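Local atomic coordinates of nucleoporin NUP170 (Chaetomium thermophilum, PDB entry 5HAX), a protein that probably serves as a structural scaffold nucleoporin, helping to build the inner ring of the nuclear pore complex. Residues K515-Q519 with Y520-E524; T627-E630 with N631-L635. One frame throughout, in Å; residues are numbered along the deposited sequence.

How the contacts relate
Both contacts are local and lie in helices late in the chain, apart from the beta sheets, which are consistent with a beta-propeller. Contact 1 comes first in sequence, where helix 506-520 ends and helix 522-533 begins. Contact 2 follows within a single helix, 622-640. Their centres are about 25 Å apart and their nearest atoms about 12 Å apart, so they do not touch. Helix 586-599 packs against both: Arg522, Val523 and Glu524 meet it in contact 1, and Ile628, Asn631 and Leu635 in contact 2. One contact sets a change of helix direction, the other a straight run. Both belong to the helical stack that probably serves as scaffold.

Contact 1. Residues K515-Q519 with Y520-E524; sequences KFINQ and YGRVE
The carbonyl oxygen of Phe516 is gripped by two backbone N-H groups. Tyr520 N is the strong donor, at 2.7 Å from Phe516 O, and its bond is nearly straight at 167°. Gln519 N adds a weak bond to the same oxygen. Phe516 O also lies at the edge of the Tyr520 ring, in its plane. One helical step on, Gly521 N bonds to Ile517 O at 2.9 Å, but from above the carbonyl plane and with a more bent N-H angle of 136°.

Gln519 and Tyr520 run side by side and point the same way. The Gln519 CG is anti to the backbone N and the chain beyond it is extended, which carries the amide out along the ring. Amide and ring planes are 33° apart. Gln519 CD comes 3.3 Å from Tyr520 CE2. A water joins the two ends: it accepts from Gln519 NE2 at 2.9 Å and is hydrogen-bonded to Tyr520 OH at 2.6 Å. Asp410 is a further partner of Gln519 NE2.

Phe516 CD1 meets Tyr520 CD2 at 4.3 Å. The Phe516 ring also stacks on Trp47 and packs edge-to-face with Phe494. On another side of the turn, Ile517 CD1 sits over one face of the Arg522 guanidinium, 3.5 Å from Arg522 NH2.

Gly521 has positive phi, where a side chain would jam against the carbonyl oxygen of Tyr520. It is the first residue to leave helix 506-520 and the N-cap of helix 522-533. This is a glycine-terminated helix C-terminus joined directly to the next helix, a sharp helix-to-helix turn in the helical domain.

Contact 2. Residues T627-E630 with N631-L635; sequences TIQE and NVERL
The Asn631 side chain lies back along the helix, beside Thr627 O. Its CG is anti to the carbonyl carbon and beside the backbone N (chi1 -72°), which brings Asn631 CG to 3.3 Å from Thr627 O. Asn631 ND2 is near the same oxygen, but its angle is too poor for a hydrogen bond. Thr627 O accepts the backbone bond from Asn631 N, at 2.9 Å. The Asn631 side chain also packs on Leu598 of helix 586-599 and on Gln536. With an alanine here, Leu598 and Gln536 would probably lose the group that packs on them and a gap would open beside Thr627 O.

Val632 stands over the preceding turn in a similar way. Its CG2 branch rests 3.3 Å from Ile628 O, and the same CG2 meets Ile628 CG2 at 4.4 Å. Both residues are buried, and Ile628 reaches on to Ile686 of helix 663-694 and to Val599 of helix 586-599.

The frame for all of this is a regular alpha-helix. The N-H groups of residues 631 to 634 each bond to the carbonyl four residues back. The helix, 622-640, packs against helices 586-599 and 663-694 in the helical stack of the nucleoporin C-terminal family.

Gln629 and Glu633 come together through their aliphatic parts, CG to CG at 4.3 Å. Glu633 CG also touches Gln629 O, at 3.3 Å. The Glu633 chain then bends at chi2 (-67°), and its OE1 bonds to Ser683 of helix 663-694.

On the solvent-exposed side, Glu630 extends away from the turn that follows, while the end of Arg634 leads away. Their charged ends diverge, and what meets is Arg634 CB with Glu630 O, at 3.5 Å.

Contact 1. Residues K515-Q519 with Y520-E524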
loop_
_atom_site.group_PDB
_atom_site.type_symbol
_atom_site.label_atom_id
_atom_site.label_comp_id
_atom_site.label_asym_id
_atom_site.label_seq_id
_atom_site.Cartn_x
_atom_site.Cartn_y
_atom_site.Cartn_z
ATOM N N LYS A 515 18.321 -21.548 -1.138
ATOM C CA LYS A 515 18.265 -20.141 -1.523
ATOM C C LYS A 515 17.321 -19.370 -0.611
ATOM O O LYS A 515 17.646 -18.272 -0.143
ATOM C CB LYS A 515 17.811 -20.003 -2.977
ATOM C CG LYS A 515 18.629 -20.774 -3.998
ATOM C CD LYS A 515 18.041 -20.583 -5.391
ATOM C CE LYS A 515 18.786 -21.385 -6.443
ATOM N NZ LYS A 515 18.174 -21.221 -7.792
ATOM N N PHE A 516 16.139 -19.934 -0.349
ATOM C CA PHE A 516 15.156 -19.255 0.490
ATOM C C PHE A 516 15.637 -19.142 1.931
ATOM O O PHE A 516 15.445 -18.105 2.575
ATOM C CB PHE A 516 13.818 -19.992 0.429
ATOM C CG PHE A 516 13.076 -19.798 -0.861
ATOM C CD1 PHE A 516 12.279 -18.683 -1.054
ATOM C CD2 PHE A 516 13.169 -20.731 -1.879
ATOM C CE1 PHE A 516 11.595 -18.501 -2.238
ATOM C CE2 PHE A 516 12.486 -20.553 -3.066
ATOM C CZ PHE A 516 11.698 -19.437 -3.245
ATOM N N ILE A 517 16.258 -20.201 2.457
ATOM C CA ILE A 517 16.725 -20.179 3.842
ATOM C C ILE A 517 17.802 -19.119 4.024
ATOM O O ILE A 517 17.828 -18.405 5.033
ATOM C CB ILE A 517 17.228 -21.577 4.253
ATOM C CG1 ILE A 517 16.055 -22.562 4.301
ATOM C CG2 ILE A 517 17.932 -21.522 5.610
ATOM C CD1 ILE A 517 16.465 -24.006 4.525
ATOM N N ASN A 518 18.711 -18.999 3.054
ATOM C CA ASN A 518 19.793 -18.029 3.165
ATOM C C ASN A 518 19.294 -16.590 3.135
ATOM O O ASN A 518 19.972 -15.706 3.670
ATOM C CB ASN A 518 20.812 -18.247 2.046
ATOM C CG ASN A 518 21.617 -19.522 2.228
ATOM O OD1 ASN A 518 21.658 -20.097 3.316
ATOM N ND2 ASN A 518 22.270 -19.964 1.161
ATOM N N GLN A 519 18.133 -16.334 2.532
ATOM C CA GLN A 519 17.571 -14.988 2.467
ATOM C C GLN A 519 16.543 -14.728 3.562
ATOM O O GLN A 519 16.615 -13.703 4.245
ATOM C CB GLN A 519 16.927 -14.746 1.097
ATOM C CG GLN A 519 16.330 -13.349 0.945
ATOM C CD GLN A 519 15.655 -13.139 -0.394
ATOM O OE1 GLN A 519 15.745 -13.979 -1.287
ATOM N NE2 GLN A 519 14.969 -12.009 -0.538
ATOM N N TYR A 520 15.585 -15.640 3.739
ATOM C CA TYR A 520 14.452 -15.430 4.630
ATOM C C TYR A 520 14.606 -16.106 5.986
ATOM O O TYR A 520 13.833 -15.801 6.900
ATOM C CB TYR A 520 13.166 -15.942 3.967
ATOM C CG TYR A 520 12.696 -15.113 2.792
ATOM C CD1 TYR A 520 11.741 -14.120 2.961
ATOM C CD2 TYR A 520 13.202 -15.325 1.516
ATOM C CE1 TYR A 520 11.305 -13.357 1.893
ATOM C CE2 TYR A 520 12.771 -14.567 0.442
ATOM C CZ TYR A 520 11.822 -13.584 0.638
ATOM O OH TYR A 520 11.386 -12.827 -0.423
ATOM N N GLY A 521 15.571 -17.004 6.141
ATOM C CA GLY A 521 15.657 -17.826 7.328
ATOM C C GLY A 521 14.794 -19.072 7.221
ATOM O O GLY A 521 13.891 -19.175 6.391
ATOM N N ARG A 522 15.085 -20.040 8.093
ATOM C CA ARG A 522 14.437 -21.344 7.983
ATOM C C ARG A 522 12.958 -21.269 8.345
ATOM O O ARG A 522 12.121 -21.878 7.670
ATOM C CB ARG A 522 15.157 -22.365 8.866
ATOM C CG ARG A 522 14.735 -23.811 8.605
ATOM C CD ARG A 522 15.600 -24.809 9.369
ATOM N NE ARG A 522 17.016 -24.703 9.019
ATOM C CZ ARG A 522 17.603 -25.364 8.024
ATOM N NH1 ARG A 522 18.899 -25.193 7.792
ATOM N NH2 ARG A 522 16.904 -26.194 7.259
ATOM N N VAL A 523 12.610 -20.527 9.400
ATOM C CA VAL A 523 11.220 -20.490 9.854
ATOM C C VAL A 523 10.325 -19.878 8.783
ATOM O O VAL A 523 9.272 -20.430 8.441
ATOM C CB VAL A 523 11.109 -19.726 11.186
ATOM C CG1 VAL A 523 9.644 -19.519 11.573
ATOM C CG2 VAL A 523 11.846 -20.474 12.294
ATOM N N GLU A 524 10.723 -18.724 8.243
ATOM C CA GLU A 524 9.920 -18.078 7.209
ATOM C C GLU A 524 9.787 -18.966 5.978
ATOM O O GLU A 524 8.723 -19.013 5.348
ATOM C CB GLU A 524 10.533 -16.728 6.834
ATOM C CG GLU A 524 10.412 -15.659 7.919
ATOM C CD GLU A 524 9.014 -15.071 8.027
ATOM O OE1 GLU A 524 8.173 -15.342 7.143
ATOM O OE2 GLU A 524 8.760 -14.327 8.998
HETATM O O HOH W 1 12.831 -12.293 -2.466
#

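Contact 2. Residues T627-E630 with N631-L635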
loop_
_atom_site.group_PDB
_atom_site.type_symbol
_atom_site.label_atom_id
_atom_site.label_comp_id
_atom_site.label_asym_id
_atom_site.label_seq_id
_atom_site.Cartn_x
_atom_site.Cartn_y
_atom_site.Cartn_z
ATOM N N THR A 627 -13.547 -16.090 5.738
ATOM C CA THR A 627 -12.282 -16.437 5.095
ATOM C C THR A 627 -11.243 -16.872 6.121
ATOM O O THR A 627 -10.501 -17.834 5.893
ATOM C CB THR A 627 -11.760 -15.253 4.280
ATOM O OG1 THR A 627 -11.524 -14.137 5.148
ATOM C CG2 THR A 627 -12.761 -14.855 3.204
ATOM N N ILE A 628 -11.173 -16.174 7.256
ATOM C CA ILE A 628 -10.241 -16.564 8.311
ATOM C C ILE A 628 -10.536 -17.987 8.766
ATOM O O ILE A 628 -9.630 -18.819 8.890
ATOM C CB ILE A 628 -10.313 -15.569 9.485
ATOM C CG1 ILE A 628 -9.794 -14.198 9.047
ATOM C CG2 ILE A 628 -9.503 -16.079 10.676
ATOM C CD1 ILE A 628 -10.034 -13.102 10.060
ATOM N N GLN A 629 -11.815 -18.288 9.013
ATOM C CA GLN A 629 -12.194 -19.627 9.451
ATOM C C GLN A 629 -11.833 -20.674 8.404
ATOM O O GLN A 629 -11.318 -21.746 8.741
ATOM C CB GLN A 629 -13.691 -19.674 9.751
ATOM C CG GLN A 629 -14.189 -21.052 10.147
ATOM C CD GLN A 629 -15.632 -21.039 10.601
ATOM O OE1 GLN A 629 -15.973 -21.617 11.632
ATOM N NE2 GLN A 629 -16.490 -20.386 9.828
ATOM N N GLU A 630 -12.108 -20.386 7.132
ATOM C CA GLU A 630 -11.747 -21.318 6.070
ATOM C C GLU A 630 -10.248 -21.580 6.059
ATOM O O GLU A 630 -9.811 -22.730 5.922
ATOM C CB GLU A 630 -12.203 -20.774 4.717
ATOM C CG GLU A 630 -13.712 -20.757 4.528
ATOM C CD GLU A 630 -14.124 -20.138 3.206
ATOM O OE1 GLU A 630 -13.232 -19.721 2.437
ATOM O OE2 GLU A 630 -15.342 -20.067 2.936
ATOM N N ASN A 631 -9.442 -20.525 6.207
ATOM C CA ASN A 631 -7.993 -20.695 6.230
ATOM C C ASN A 631 -7.557 -21.555 7.410
ATOM O O ASN A 631 -6.715 -22.447 7.258
ATOM C CB ASN A 631 -7.302 -19.332 6.279
ATOM C CG ASN A 631 -7.393 -18.581 4.964
ATOM O OD1 ASN A 631 -7.607 -19.174 3.907
ATOM N ND2 ASN A 631 -7.219 -17.265 5.023
ATOM N N VAL A 632 -8.113 -21.297 8.597
ATOM C CA VAL A 632 -7.775 -22.104 9.767
ATOM C C VAL A 632 -8.167 -23.558 9.537
ATOM O O VAL A 632 -7.419 -24.481 9.881
ATOM C CB VAL A 632 -8.454 -21.531 11.026
ATOM C CG1 VAL A 632 -8.284 -22.473 12.216
ATOM C CG2 VAL A 632 -7.893 -20.153 11.356
ATOM N N GLU A 633 -9.343 -23.786 8.948
ATOM C CA GLU A 633 -9.821 -25.150 8.743
ATOM C C GLU A 633 -8.977 -25.891 7.713
ATOM O O GLU A 633 -8.678 -27.077 7.888
ATOM C CB GLU A 633 -11.289 -25.129 8.321
ATOM C CG GLU A 633 -12.249 -24.815 9.461
ATOM C CD GLU A 633 -12.289 -25.913 10.515
ATOM O OE1 GLU A 633 -12.850 -25.673 11.604
ATOM O OE2 GLU A 633 -11.759 -27.014 10.256
ATOM N N ARG A 634 -8.590 -25.216 6.626
ATOM C CA ARG A 634 -7.722 -25.856 5.642
ATOM C C ARG A 634 -6.376 -26.221 6.255
ATOM O O ARG A 634 -5.788 -27.254 5.913
ATOM C CB ARG A 634 -7.531 -24.950 4.425
ATOM C CG ARG A 634 -8.600 -25.122 3.355
ATOM C CD ARG A 634 -8.055 -24.865 1.955
ATOM N NE ARG A 634 -7.026 -25.830 1.570
ATOM C CZ ARG A 634 -6.603 -26.021 0.323
ATOM N NH1 ARG A 634 -5.660 -26.921 0.070
ATOM N NH2 ARG A 634 -7.122 -25.319 -0.677
ATOM N N LEU A 635 -5.872 -25.383 7.164
ATOM C CA LEU A 635 -4.656 -25.728 7.894
ATOM C C LEU A 635 -4.874 -26.970 8.751
ATOM O O LEU A 635 -4.045 -27.887 8.764
ATOM C CB LEU A 635 -4.209 -24.545 8.756
ATOM C CG LEU A 635 -3.044 -24.792 9.720
ATOM C CD1 LEU A 635 -1.802 -25.273 8.977
ATOM C CD2 LEU A 635 -2.742 -23.528 10.511
#